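Local coordinates for protein methylenetetrahydrofolate--tRNA-(uracil-5-)-methyltransferase trmFO (Thermus thermophilus, PDB 3G5S) that binds FAD and probably catalyses the folate-dependent methylation of uridine 54 in tRNA, giving 5-methyluridine, at residues E143-R148 with H152-Y157; T236-P241 with P256-Q261; R317-T322 with L331-V336. All blocks are in the same frame, centred on the assembly; numbering follows the deposited sequence. Where two conformers were deposited one is given.

How the interactions relate
The three contacts follow one another along the chain, each closing before the next opens; interactions 1 and 3 lie on the FAD side of the protein and interaction 2 far from both. Interactions 1 and 3 are neighbours, their centres 14 Å apart. They touch directly where F153 packs on helix 315-318: F153 CE1 lies 3.6 Å from R317 NH1, and F153 CB lies 4.0 Å from L318 CD1. Each also reaches a ligand: interaction 3 meets the FAD diphosphate through G335 and V336, and interaction 1 meets glutathione through A155 and Y157. Interaction 2 stands apart, its centre 32 Å from that of interaction 1 and 36 Å from that of interaction 3, although the side chain of P241 is about 8 Å from glutathione.

Interaction 1 of 3, residues E143-R148 with H152-Y157; sequences EALKRR and HFLAYY. With GSH (glutathione), chain C; EDO (1,2-ethanediol), chain F.
K146 and Y156 tie helix 139-149 to the short segment that follows it, a compact example of a helix held to the next strand by a polar cluster laid over an apolar one. In the polar layer, K146 NZ sits at the edge of the Y156 ring, near its plane, and gives a weak hydrogen bond of 3.2 Å to Y156 OH. The same nitrogen forms a salt bridge within the helix, with NZ 2.8 Å from E143 OE2. It meets that oxygen from above the carboxylate plane, 35° out of it. A bend in the lysine chain at chi3 (-54°) helps bring the ammonium to both oxygens. The carboxylate and the tyrosine ring lie nearly parallel, 11° apart, and a water that donates to E143 OE2 at 3.0 Å also reaches Y156 OH. A methionine in place of K146 would probably leave E143 without its ionic mate and Y156 OH without this donor.

The apolar layer centres on L154. K146 CG passes 4.0 Å from L154 CB, the two side chains crossing at about a right angle, and L145 CB rests 4.1 Å from L154 CD1. L154 CD2 lies over one face of the Y156 ring, toward its rim, and so the leucine touches both the helix and the tyrosine.

Ligand contacts lie beyond the helix. A155, pointing away from it, packs on glutathione, and Y157 O accepts a hydrogen bond of 2.8 Å from GSH N1, while GSH O11 lies over one face of the Y157 ring, toward the rim. The chemistry suggests that the lysine charge is probably balanced at least in part by E143, with the tyrosine hydroxyl a weaker partner that links this ion pair to the segment leading to glutathione.

Interaction 2 of 3, residues T236-P241 with P256-Q261; sequences TLLFGP and PFAVVQ
L238 of helix 236-239 packs on F257 and A258, where strand 258-264 of a six-stranded antiparallel sheet begins: a short helix packed on a strand largely through one leucine, with the following P241 lying alongside. Along the strand segment, F257 comes first. Its CG is anti to the backbone N (chi1 179°), which carries the ring out to the leucine, and the two side chains cross obliquely. Both methyls are used here: L238 CD2 lies 3.9 Å from F257 CE2, and L238 CD1 lies 4.0 Å from F257 CZ. Next, A258 turns its CB toward the helix, and L238 CD2 settles 3.8 Å from A258 CB, so that this one methyl touches both residues. Y196 of helix 193-205 also packs on L238.

At V259 the contact changes character. The backbone of V259 is hydrogen-bonded to M242, just past P241, which draws the chain leaving the helix alongside the strand. Further on, V260 faces away and is hydrogen-bonded through its backbone to C189 of strand 187-191. Q261 completes the contact through water: one water accepts from Q261 N at 2.8 Å and lies 2.8 Å from P241 O, while a second lies 2.8 Å from Q261 OE1 and 3.2 Å from P241 O, within bonding reach of both.

Interaction 3 of 3, residues R317-T322 with L331-V336; sequences RLLGET and LYAAGV. With FAD (flavin-adenine dinucleotide), chain B.
L319 and A333 meet where the chain leaving helix 315-318 passes beside strand 331-333, a worked case of a leucine packed over an alanine of a sheet strand. Followed outward, the leucine starts with CB directed toward the strand. CG then stands anti to the carbonyl carbon, beside the backbone N (chi1 -56°), and acts as the branch point that sends both methyls to the same alanine. CD1 ends 4.0 Å from A333 CB, and CD2 ends 4.2 Å from A333 CB, so the single alanine methyl is shared between the two branches. F325 touches both L319 and A333, extending the apolar patch beyond this pair.

A second touch lies further along, where T322 O approaches the edge of the Y332 ring near its plane, 4.2 Å from CD2 of Y332. That carbonyl is not dependent on the ring for a partner, since it accepts a hydrogen bond from N356 ND2.

Past A333 the strand segment turns to the cofactor. V336 N donates to FAD O1P at 2.9 Å, with an N-H...O angle of 156°, and V336 CG2 packs 3.7 Å from FAD C5'. G335 CA lies 3.4 Å from FAD O1P. A CB at G335 would probably come too close to that oxygen, and the residue's positive phi is also one that glycine adopts readily. T349 OG1 accepts from G335 N and so helps position the turn.

Strand 331-333 is an edge strand of the five-stranded parallel sheet of the Rossmann-type FAD domain, beside strand 129-131. Helix 343-361 packs on Y332 and A334, while strand 324-325 lies against L319, L331 and A333.

Interaction 1 of 3, residues E143-R148 with H152-Y157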
loop_
_atom_site.group_PDB
_atom_site.type_symbol
_atom_site.label_atom_id
_atom_site.label_comp_id
_atom_site.label_asym_id
_atom_site.label_seq_id
_atom_site.Cartn_x
_atom_site.Cartn_y
_atom_site.Cartn_z
ATOM N N GLU A 143 -7.993 -19.170 -3.643
ATOM C CA GLU A 143 -8.253 -20.048 -4.781
ATOM C C GLU A 143 -9.497 -19.605 -5.551
ATOM O O GLU A 143 -9.522 -19.631 -6.780
ATOM C CB GLU A 143 -8.403 -21.496 -4.315
ATOM C CG GLU A 143 -7.101 -22.137 -3.876
ATOM C CD GLU A 143 -6.099 -22.242 -5.009
ATOM O OE1 GLU A 143 -6.485 -22.686 -6.112
ATOM O OE2 GLU A 143 -4.923 -21.889 -4.794
ATOM N N ALA A 144 -10.532 -19.202 -4.824
ATOM C CA ALA A 144 -11.754 -18.726 -5.454
ATOM C C ALA A 144 -11.504 -17.465 -6.285
ATOM O O ALA A 144 -12.046 -17.311 -7.384
ATOM C CB ALA A 144 -12.829 -18.477 -4.409
ATOM N N LEU A 145 -10.683 -16.562 -5.758
ATOM C CA LEU A 145 -10.349 -15.342 -6.481
ATOM C C LEU A 145 -9.540 -15.640 -7.744
ATOM O O LEU A 145 -9.771 -15.040 -8.795
ATOM C CB LEU A 145 -9.584 -14.378 -5.574
ATOM C CG LEU A 145 -10.470 -13.687 -4.540
ATOM C CD1 LEU A 145 -9.621 -13.085 -3.430
ATOM C CD2 LEU A 145 -11.342 -12.628 -5.201
ATOM N N LYS A 146 -8.591 -16.565 -7.644
ATOM C CA LYS A 146 -7.828 -16.970 -8.817
ATOM C C LYS A 146 -8.729 -17.592 -9.882
ATOM O O LYS A 146 -8.566 -17.323 -11.069
ATOM C CB LYS A 146 -6.718 -17.947 -8.430
ATOM C CG LYS A 146 -5.615 -17.313 -7.602
ATOM C CD LYS A 146 -4.408 -18.222 -7.465
ATOM C CE LYS A 146 -4.779 -19.590 -6.934
ATOM N NZ LYS A 146 -3.580 -20.465 -6.810
ATOM N N ARG A 147 -9.675 -18.423 -9.459
ATOM C CA ARG A 147 -10.596 -19.050 -10.405
ATOM C C ARG A 147 -11.413 -18.004 -11.160
ATOM O O ARG A 147 -11.599 -18.095 -12.374
ATOM C CB ARG A 147 -11.547 -20.011 -9.688
ATOM C CG ARG A 147 -10.964 -21.367 -9.349
ATOM C CD ARG A 147 -12.073 -22.376 -9.064
ATOM N NE ARG A 147 -12.989 -21.918 -8.025
ATOM C CZ ARG A 147 -12.781 -22.085 -6.723
ATOM N NH1 ARG A 147 -11.684 -22.696 -6.299
ATOM N NH2 ARG A 147 -13.665 -21.635 -5.847
ATOM N N ARG A 148 -11.907 -17.009 -10.429
ATOM C CA ARG A 148 -12.818 -16.026 -10.999
ATOM C C ARG A 148 -12.083 -14.979 -11.841
ATOM O O ARG A 148 -12.562 -14.593 -12.906
ATOM C CB ARG A 148 -13.634 -15.379 -9.868
ATOM C CG ARG A 148 -14.609 -14.269 -10.251
ATOM C CD ARG A 148 -15.939 -14.755 -10.809
ATOM N NE ARG A 148 -16.490 -15.940 -10.153
ATOM C CZ ARG A 148 -17.408 -15.937 -9.185
ATOM N NH1 ARG A 148 -17.893 -14.800 -8.703
ATOM N NH2 ARG A 148 -17.849 -17.094 -8.695
ATOM N N HIS A 152 -2.915 -15.361 -12.478
ATOM C CA HIS A 152 -1.804 -14.417 -12.515
ATOM C C HIS A 152 -2.112 -13.083 -11.860
ATOM O O HIS A 152 -1.227 -12.236 -11.752
ATOM C CB HIS A 152 -1.329 -14.199 -13.954
ATOM C CG HIS A 152 -0.628 -15.382 -14.542
ATOM N ND1 HIS A 152 -1.214 -16.205 -15.478
ATOM C CD2 HIS A 152 0.607 -15.886 -14.316
ATOM C CE1 HIS A 152 -0.365 -17.162 -15.810
ATOM N NE2 HIS A 152 0.747 -16.991 -15.120
ATOM N N PHE A 153 -3.353 -12.901 -11.419
ATOM C CA PHE A 153 -3.767 -11.618 -10.867
ATOM C C PHE A 153 -3.908 -11.608 -9.347
ATOM O O PHE A 153 -4.383 -10.634 -8.770
ATOM C CB PHE A 153 -5.021 -11.108 -11.579
ATOM C CG PHE A 153 -4.812 -10.887 -13.048
ATOM C CD1 PHE A 153 -3.798 -10.057 -13.499
ATOM C CD2 PHE A 153 -5.596 -11.540 -13.980
ATOM C CE1 PHE A 153 -3.592 -9.862 -14.855
ATOM C CE2 PHE A 153 -5.395 -11.351 -15.335
ATOM C CZ PHE A 153 -4.392 -10.515 -15.771
ATOM N N LEU A 154 -3.443 -12.675 -8.710
ATOM C CA LEU A 154 -3.308 -12.732 -7.264
ATOM C C LEU A 154 -1.892 -13.191 -6.941
ATOM O O LEU A 154 -1.408 -14.164 -7.518
ATOM C CB LEU A 154 -4.345 -13.669 -6.640
ATOM C CG LEU A 154 -4.284 -13.831 -5.119
ATOM C CD1 LEU A 154 -5.663 -14.090 -4.534
ATOM C CD2 LEU A 154 -3.316 -14.947 -4.726
ATOM N N ALA A 155 -1.226 -12.467 -6.049
ATOM C CA ALA A 155 0.116 -12.807 -5.609
ATOM C C ALA A 155 0.083 -13.241 -4.152
ATOM O O ALA A 155 -0.813 -12.849 -3.400
ATOM C CB ALA A 155 1.043 -11.617 -5.794
ATOM N N TYR A 156 1.074 -14.045 -3.760
ATOM C CA TYR A 156 1.182 -14.543 -2.392
ATOM C C TYR A 156 2.308 -13.880 -1.606
ATOM O O TYR A 156 2.412 -14.077 -0.398
ATOM C CB TYR A 156 1.375 -16.059 -2.380
ATOM C CG TYR A 156 0.155 -16.820 -2.832
ATOM C CD1 TYR A 156 -0.955 -16.942 -2.009
ATOM C CD2 TYR A 156 0.109 -17.410 -4.085
ATOM C CE1 TYR A 156 -2.080 -17.635 -2.424
ATOM C CE2 TYR A 156 -1.007 -18.105 -4.507
ATOM C CZ TYR A 156 -2.099 -18.213 -3.672
ATOM O OH TYR A 156 -3.212 -18.906 -4.094
ATOM N N TYR A 157 3.160 -13.125 -2.290
ATOM C CA TYR A 157 4.225 -12.374 -1.633
ATOM C C TYR A 157 4.435 -11.084 -2.398
ATOM O O TYR A 157 4.097 -10.995 -3.576
ATOM C CB TYR A 157 5.527 -13.189 -1.544
ATOM C CG TYR A 157 6.192 -13.532 -2.863
ATOM C CD1 TYR A 157 7.028 -12.626 -3.507
ATOM C CD2 TYR A 157 6.016 -14.781 -3.442
ATOM C CE1 TYR A 157 7.650 -12.950 -4.705
ATOM C CE2 TYR A 157 6.634 -15.114 -4.636
ATOM C CZ TYR A 157 7.450 -14.196 -5.263
ATOM O OH TYR A 157 8.067 -14.525 -6.451
HETATM N N1 GSH C . 4.764 -9.920 -6.077
HETATM C CA1 GSH C . 4.225 -10.109 -7.410
HETATM C C1 GSH C . 4.173 -11.571 -7.827
HETATM O O11 GSH C . 4.497 -12.547 -6.885
HETATM O O12 GSH C . 3.595 -11.873 -8.819
HETATM C CB1 GSH C . 4.868 -9.219 -8.470
HETATM C CG1 GSH C . 6.174 -9.694 -9.095
HETATM C CD1 GSH C . 7.432 -9.700 -8.230
HETATM O OE1 GSH C . 7.400 -9.553 -7.050
HETATM N N2 GSH C . 8.686 -9.871 -8.909
HETATM C CA2 GSH C . 9.919 -9.782 -8.194
HETATM C C2 GSH C . 10.662 -8.480 -8.479
HETATM O O2 GSH C . 11.357 -8.387 -9.436
HETATM C CB2 GSH C . 10.737 -11.012 -8.553
HETATM S SG2 GSH C . 12.253 -11.282 -7.612
HETATM N N3 GSH C . 10.863 -7.583 -7.358
HETATM C CA3 GSH C . 11.709 -6.421 -7.522
HETATM C C3 GSH C . 11.074 -5.292 -8.320
HETATM O O31 GSH C . 11.710 -4.581 -9.035
HETATM O O32 GSH C . 9.695 -5.309 -8.390
HETATM C C1 EDO F . 0.177 -8.865 -8.467
HETATM O O1 EDO F . 1.384 -8.487 -9.134
HETATM C C2 EDO F . -0.331 -10.154 -9.098
HETATM O O2 EDO F . -0.625 -9.896 -10.474
HETATM O O HOH W 1 -4.351 -20.277 -2.348
#

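Interaction 2 of 3, residues T236-P241 with P256-Q261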
loop_
_atom_site.group_PDB
_atom_site.type_symbol
_atom_site.label_atom_id
_atom_site.label_comp_id
_atom_site.label_asym_id
_atom_site.label_seq_id
_atom_site.Cartn_x
_atom_site.Cartn_y
_atom_site.Cartn_z
ATOM N N THR A 236 27.124 -12.191 -9.175
ATOM C CA THR A 236 25.688 -12.434 -9.193
ATOM C C THR A 236 24.875 -11.225 -9.654
ATOM O O THR A 236 24.043 -11.334 -10.554
ATOM C CB THR A 236 25.210 -12.904 -7.811
ATOM O OG1 THR A 236 26.160 -13.826 -7.260
ATOM C CG2 THR A 236 23.846 -13.550 -7.906
ATOM N N LEU A 237 25.107 -10.067 -9.047
ATOM C CA LEU A 237 24.347 -8.884 -9.442
ATOM C C LEU A 237 24.624 -8.476 -10.893
ATOM O O LEU A 237 23.753 -7.930 -11.573
ATOM C CB LEU A 237 24.610 -7.715 -8.486
ATOM C CG LEU A 237 24.042 -7.898 -7.079
ATOM C CD1 LEU A 237 24.628 -6.873 -6.122
ATOM C CD2 LEU A 237 22.523 -7.814 -7.096
ATOM N N LEU A 238 25.835 -8.767 -11.369
ATOM C CA LEU A 238 26.243 -8.420 -12.728
ATOM C C LEU A 238 25.564 -9.305 -13.771
ATOM O O LEU A 238 25.345 -8.883 -14.907
ATOM C CB LEU A 238 27.766 -8.493 -12.876
ATOM C CG LEU A 238 28.570 -7.573 -11.956
ATOM C CD1 LEU A 238 30.059 -7.859 -12.092
ATOM C CD2 LEU A 238 28.261 -6.108 -12.242
ATOM N N PHE A 239 25.237 -10.533 -13.382
ATOM C CA PHE A 239 24.454 -11.407 -14.244
ATOM C C PHE A 239 22.978 -11.049 -14.175
ATOM O O PHE A 239 22.233 -11.344 -15.105
ATOM C CB PHE A 239 24.592 -12.867 -13.809
ATOM C CG PHE A 239 25.853 -13.542 -14.279
ATOM C CD1 PHE A 239 26.108 -13.711 -15.630
ATOM C CD2 PHE A 239 26.768 -14.040 -13.368
ATOM C CE1 PHE A 239 27.247 -14.348 -16.068
ATOM C CE2 PHE A 239 27.921 -14.686 -13.803
ATOM C CZ PHE A 239 28.159 -14.834 -15.155
ATOM N N GLY A 240 22.574 -10.426 -13.063
ATOM C CA GLY A 240 21.180 -10.174 -12.744
ATOM C C GLY A 240 20.747 -8.734 -12.965
ATOM O O GLY A 240 20.871 -8.214 -14.065
ATOM N N PRO A 241 20.245 -8.072 -11.912
ATOM C CA PRO A 241 19.543 -6.803 -12.129
ATOM C C PRO A 241 20.461 -5.661 -12.519
ATOM O O PRO A 241 19.956 -4.644 -12.974
ATOM C CB PRO A 241 18.896 -6.533 -10.768
ATOM C CG PRO A 241 19.783 -7.244 -9.801
ATOM C CD PRO A 241 20.155 -8.510 -10.510
ATOM N N PRO A 256 28.068 -0.012 -20.514
ATOM C CA PRO A 256 28.540 0.322 -19.166
ATOM C C PRO A 256 28.999 -0.933 -18.428
ATOM O O PRO A 256 28.656 -2.054 -18.818
ATOM C CB PRO A 256 27.306 0.933 -18.495
ATOM C CG PRO A 256 26.152 0.448 -19.285
ATOM C CD PRO A 256 26.620 0.191 -20.678
ATOM N N PHE A 257 29.794 -0.749 -17.386
ATOM C CA PHE A 257 30.211 -1.892 -16.588
ATOM C C PHE A 257 29.003 -2.533 -15.894
ATOM O O PHE A 257 28.813 -3.745 -15.938
ATOM C CB PHE A 257 31.262 -1.502 -15.551
ATOM C CG PHE A 257 31.696 -2.651 -14.696
ATOM C CD1 PHE A 257 32.691 -3.516 -15.129
ATOM C CD2 PHE A 257 31.074 -2.902 -13.485
ATOM C CE1 PHE A 257 33.079 -4.592 -14.350
ATOM C CE2 PHE A 257 31.454 -3.975 -12.706
ATOM C CZ PHE A 257 32.456 -4.824 -13.139
ATOM N N ALA A 258 28.191 -1.704 -15.251
ATOM C CA ALA A 258 26.983 -2.158 -14.578
ATOM C C ALA A 258 26.000 -0.998 -14.577
ATOM O O ALA A 258 26.395 0.154 -14.779
ATOM C CB ALA A 258 27.305 -2.587 -13.166
ATOM N N VAL A 259 24.719 -1.304 -14.386
ATOM C CA VAL A 259 23.705 -0.271 -14.268
ATOM C C VAL A 259 22.721 -0.620 -13.175
ATOM O O VAL A 259 22.576 -1.775 -12.792
ATOM C CB VAL A 259 22.892 -0.079 -15.570
ATOM C CG1 VAL A 259 23.808 0.213 -16.744
ATOM C CG2 VAL A 259 22.007 -1.287 -15.836
ATOM N N VAL A 260 22.067 0.404 -12.651
ATOM C CA VAL A 260 20.801 0.225 -11.963
ATOM C C VAL A 260 19.738 0.833 -12.868
ATOM O O VAL A 260 19.871 1.975 -13.324
ATOM C CB VAL A 260 20.796 0.905 -10.587
ATOM C CG1 VAL A 260 19.403 0.867 -9.973
ATOM C CG2 VAL A 260 21.817 0.241 -9.671
ATOM N N GLN A 261 18.691 0.063 -13.151
ATOM C CA GLN A 261 17.607 0.557 -13.978
ATOM C C GLN A 261 16.454 1.028 -13.115
ATOM O O GLN A 261 16.193 0.448 -12.060
ATOM C CB GLN A 261 17.088 -0.543 -14.892
ATOM C CG GLN A 261 18.071 -1.028 -15.907
ATOM C CD GLN A 261 17.389 -1.839 -16.966
ATOM O OE1 GLN A 261 16.779 -2.871 -16.674
ATOM N NE2 GLN A 261 17.458 -1.371 -18.205
HETATM O O HOH W 2 18.393 -2.539 -12.047
HETATM O O HOH W 3 17.139 -4.559 -14.480
#

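Interaction 3 of 3, residues R317-T322 with L331-V336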
loop_
_atom_site.group_PDB
_atom_site.type_symbol
_atom_site.label_atom_id
_atom_site.label_comp_id
_atom_site.label_asym_id
_atom_site.label_seq_id
_atom_site.Cartn_x
_atom_site.Cartn_y
_atom_site.Cartn_z
ATOM N N ARG A 317 -5.150 -4.104 -12.763
ATOM C CA ARG A 317 -5.855 -4.953 -13.716
ATOM C C ARG A 317 -7.304 -5.219 -13.316
ATOM O O ARG A 317 -8.139 -5.447 -14.180
ATOM C CB ARG A 317 -5.128 -6.286 -13.884
ATOM C CG ARG A 317 -3.775 -6.187 -14.573
ATOM C CD ARG A 317 -3.865 -5.537 -15.957
ATOM N NE ARG A 317 -4.715 -6.274 -16.887
ATOM C CZ ARG A 317 -4.296 -7.272 -17.655
ATOM N NH1 ARG A 317 -3.032 -7.670 -17.597
ATOM N NH2 ARG A 317 -5.145 -7.881 -18.474
ATOM N N LEU A 318 -7.597 -5.207 -12.019
ATOM C CA LEU A 318 -8.885 -5.696 -11.523
ATOM C C LEU A 318 -9.832 -4.653 -10.943
ATOM O O LEU A 318 -11.040 -4.868 -10.963
ATOM C CB LEU A 318 -8.680 -6.774 -10.468
ATOM C CG LEU A 318 -7.990 -8.056 -10.928
ATOM C CD1 LEU A 318 -7.900 -9.038 -9.771
ATOM C CD2 LEU A 318 -8.687 -8.690 -12.135
ATOM N N LEU A 319 -9.290 -3.568 -10.383
ATOM C CA LEU A 319 -10.076 -2.619 -9.591
ATOM C C LEU A 319 -10.116 -1.221 -10.186
ATOM O O LEU A 319 -9.132 -0.738 -10.746
ATOM C CB LEU A 319 -9.512 -2.511 -8.166
ATOM C CG LEU A 319 -9.398 -3.805 -7.357
ATOM C CD1 LEU A 319 -8.751 -3.542 -6.003
ATOM C CD2 LEU A 319 -10.758 -4.462 -7.174
ATOM N N GLY A 320 -11.257 -0.558 -10.029
ATOM C CA GLY A 320 -11.337 0.868 -10.273
ATOM C C GLY A 320 -10.901 1.659 -9.048
ATOM O O GLY A 320 -10.690 1.098 -7.970
ATOM N N GLU A 321 -10.781 2.973 -9.203
ATOM C CA GLU A 321 -10.392 3.839 -8.086
ATOM C C GLU A 321 -11.469 3.876 -6.997
ATOM O O GLU A 321 -11.224 4.336 -5.883
ATOM C CB GLU A 321 -10.065 5.252 -8.569
ATOM C CG GLU A 321 -11.263 6.071 -9.020
ATOM C CD GLU A 321 -11.706 5.749 -10.427
ATOM O OE1 GLU A 321 -11.013 4.974 -11.115
ATOM O OE2 GLU A 321 -12.756 6.277 -10.850
ATOM N N THR A 322 -12.661 3.398 -7.351
ATOM C CA THR A 322 -13.780 3.241 -6.432
ATOM C C THR A 322 -13.643 1.990 -5.552
ATOM O O THR A 322 -14.443 1.792 -4.628
ATOM C CB THR A 322 -15.041 3.054 -7.248
ATOM O OG1 THR A 322 -14.812 1.936 -8.109
ATOM C CG2 THR A 322 -15.351 4.307 -8.095
ATOM N N LEU A 331 -19.010 -5.925 -6.277
ATOM C CA LEU A 331 -17.951 -6.578 -5.511
ATOM C C LEU A 331 -16.821 -5.573 -5.348
ATOM O O LEU A 331 -16.453 -4.901 -6.312
ATOM C CB LEU A 331 -17.437 -7.824 -6.242
ATOM C CG LEU A 331 -16.438 -8.698 -5.486
ATOM C CD1 LEU A 331 -17.069 -9.337 -4.255
ATOM C CD2 LEU A 331 -15.834 -9.763 -6.394
ATOM N N TYR A 332 -16.275 -5.487 -4.136
ATOM C CA TYR A 332 -15.231 -4.515 -3.803
ATOM C C TYR A 332 -14.106 -5.223 -3.071
ATOM O O TYR A 332 -14.321 -6.272 -2.454
ATOM C CB TYR A 332 -15.784 -3.396 -2.889
ATOM C CG TYR A 332 -17.025 -2.764 -3.447
ATOM C CD1 TYR A 332 -18.254 -3.382 -3.282
ATOM C CD2 TYR A 332 -16.979 -1.582 -4.184
ATOM C CE1 TYR A 332 -19.389 -2.869 -3.827
ATOM C CE2 TYR A 332 -18.135 -1.043 -4.734
ATOM C CZ TYR A 332 -19.345 -1.705 -4.548
ATOM O OH TYR A 332 -20.527 -1.235 -5.071
ATOM N N ALA A 333 -12.909 -4.643 -3.133
ATOM C CA ALA A 333 -11.794 -5.100 -2.309
ATOM C C ALA A 333 -11.283 -3.944 -1.470
ATOM O O ALA A 333 -11.314 -2.794 -1.898
ATOM C CB ALA A 333 -10.666 -5.660 -3.163
ATOM N N ALA A 334 -10.802 -4.260 -0.277
ATOM C CA ALA A 334 -10.208 -3.255 0.590
ATOM C C ALA A 334 -9.079 -3.867 1.395
ATOM O O ALA A 334 -8.986 -5.089 1.539
ATOM C CB ALA A 334 -11.262 -2.658 1.515
ATOM N N GLY A 335 -8.216 -3.005 1.924
ATOM C CA GLY A 335 -7.104 -3.451 2.732
ATOM C C GLY A 335 -6.000 -4.048 1.892
ATOM O O GLY A 335 -5.875 -3.773 0.696
ATOM N N VAL A 336 -5.167 -4.858 2.533
ATOM C CA VAL A 336 -4.040 -5.469 1.846
ATOM C C VAL A 336 -4.492 -6.259 0.611
ATOM O O VAL A 336 -3.801 -6.272 -0.409
ATOM C CB VAL A 336 -3.243 -6.344 2.819
ATOM C CG1 VAL A 336 -2.299 -7.288 2.074
ATOM C CG2 VAL A 336 -2.469 -5.448 3.772
HETATM P PA FAD B . -6.335 -7.990 8.430
HETATM O O1A FAD B . -5.347 -9.120 8.490
HETATM O O2A FAD B . -6.270 -6.934 9.489
HETATM O O5B FAD B . -7.832 -8.545 8.408
HETATM C C5B FAD B . -8.210 -9.623 7.575
HETATM C C4B FAD B . -9.244 -10.435 8.332
HETATM O O4B FAD B . -9.810 -11.399 7.460
HETATM C C3B FAD B . -8.621 -11.212 9.490
HETATM O O3B FAD B . -9.325 -10.970 10.693
HETATM C C2B FAD B . -8.722 -12.675 9.058
HETATM O O2B FAD B . -8.900 -13.593 10.117
HETATM C C1B FAD B . -9.937 -12.644 8.151
HETATM N N9A FAD B . -10.037 -13.668 7.100
HETATM C C8A FAD B . -9.075 -14.054 6.208
HETATM N N7A FAD B . -9.614 -14.942 5.348
HETATM C C5A FAD B . -10.921 -15.113 5.684
HETATM C C6A FAD B . -11.946 -15.889 5.162
HETATM N N6A FAD B . -11.826 -16.550 4.003
HETATM N N1A FAD B . -13.181 -15.820 5.748
HETATM C C2A FAD B . -13.413 -15.025 6.846
HETATM N N3A FAD B . -12.406 -14.249 7.372
HETATM C C4A FAD B . -11.192 -14.316 6.787
HETATM N N1 FAD B . 0.979 -2.889 9.046
HETATM C C2 FAD B . 1.444 -1.736 9.624
HETATM O O2 FAD B . 0.982 -0.644 9.299
HETATM N N3 FAD B . 2.438 -1.808 10.582
HETATM C C4 FAD B . 2.984 -3.013 10.989
HETATM O O4 FAD B . 3.869 -3.044 11.853
HETATM C C4X FAD B . 2.501 -4.179 10.396
HETATM N N5 FAD B . 3.008 -5.409 10.751
HETATM C C5X FAD B . 2.511 -6.552 10.160
HETATM C C6 FAD B . 3.025 -7.789 10.536
HETATM C C7 FAD B . 2.552 -8.955 9.950
HETATM C C7M FAD B . 3.111 -10.289 10.361
HETATM C C8 FAD B . 1.551 -8.879 8.987
HETATM C C8M FAD B . 1.027 -10.133 8.348
HETATM C C9 FAD B . 1.032 -7.642 8.610
HETATM C C9A FAD B . 1.509 -6.470 9.192
HETATM N N10 FAD B . 1.007 -5.234 8.805
HETATM C C10 FAD B . 1.503 -4.103 9.426
HETATM C "C1'" FAD B . 0.467 -5.064 7.403
HETATM C "C2'" FAD B . -1.002 -4.613 7.342
HETATM O "O2'" FAD B . -1.141 -3.207 7.458
HETATM C "C3'" FAD B . -1.873 -5.338 8.368
HETATM O "O3'" FAD B . -1.862 -6.706 8.016
HETATM C "C4'" FAD B . -3.315 -4.834 8.404
HETATM O "O4'" FAD B . -3.946 -5.414 9.528
HETATM C "C5'" FAD B . -4.068 -5.147 7.117
HETATM O "O5'" FAD B . -5.447 -4.912 7.305
HETATM P P FAD B . -6.510 -5.819 6.526
HETATM O O1P FAD B . -6.261 -5.781 5.052
HETATM O O2P FAD B . -7.861 -5.407 7.009
HETATM O O3P FAD B . -6.162 -7.319 6.983
#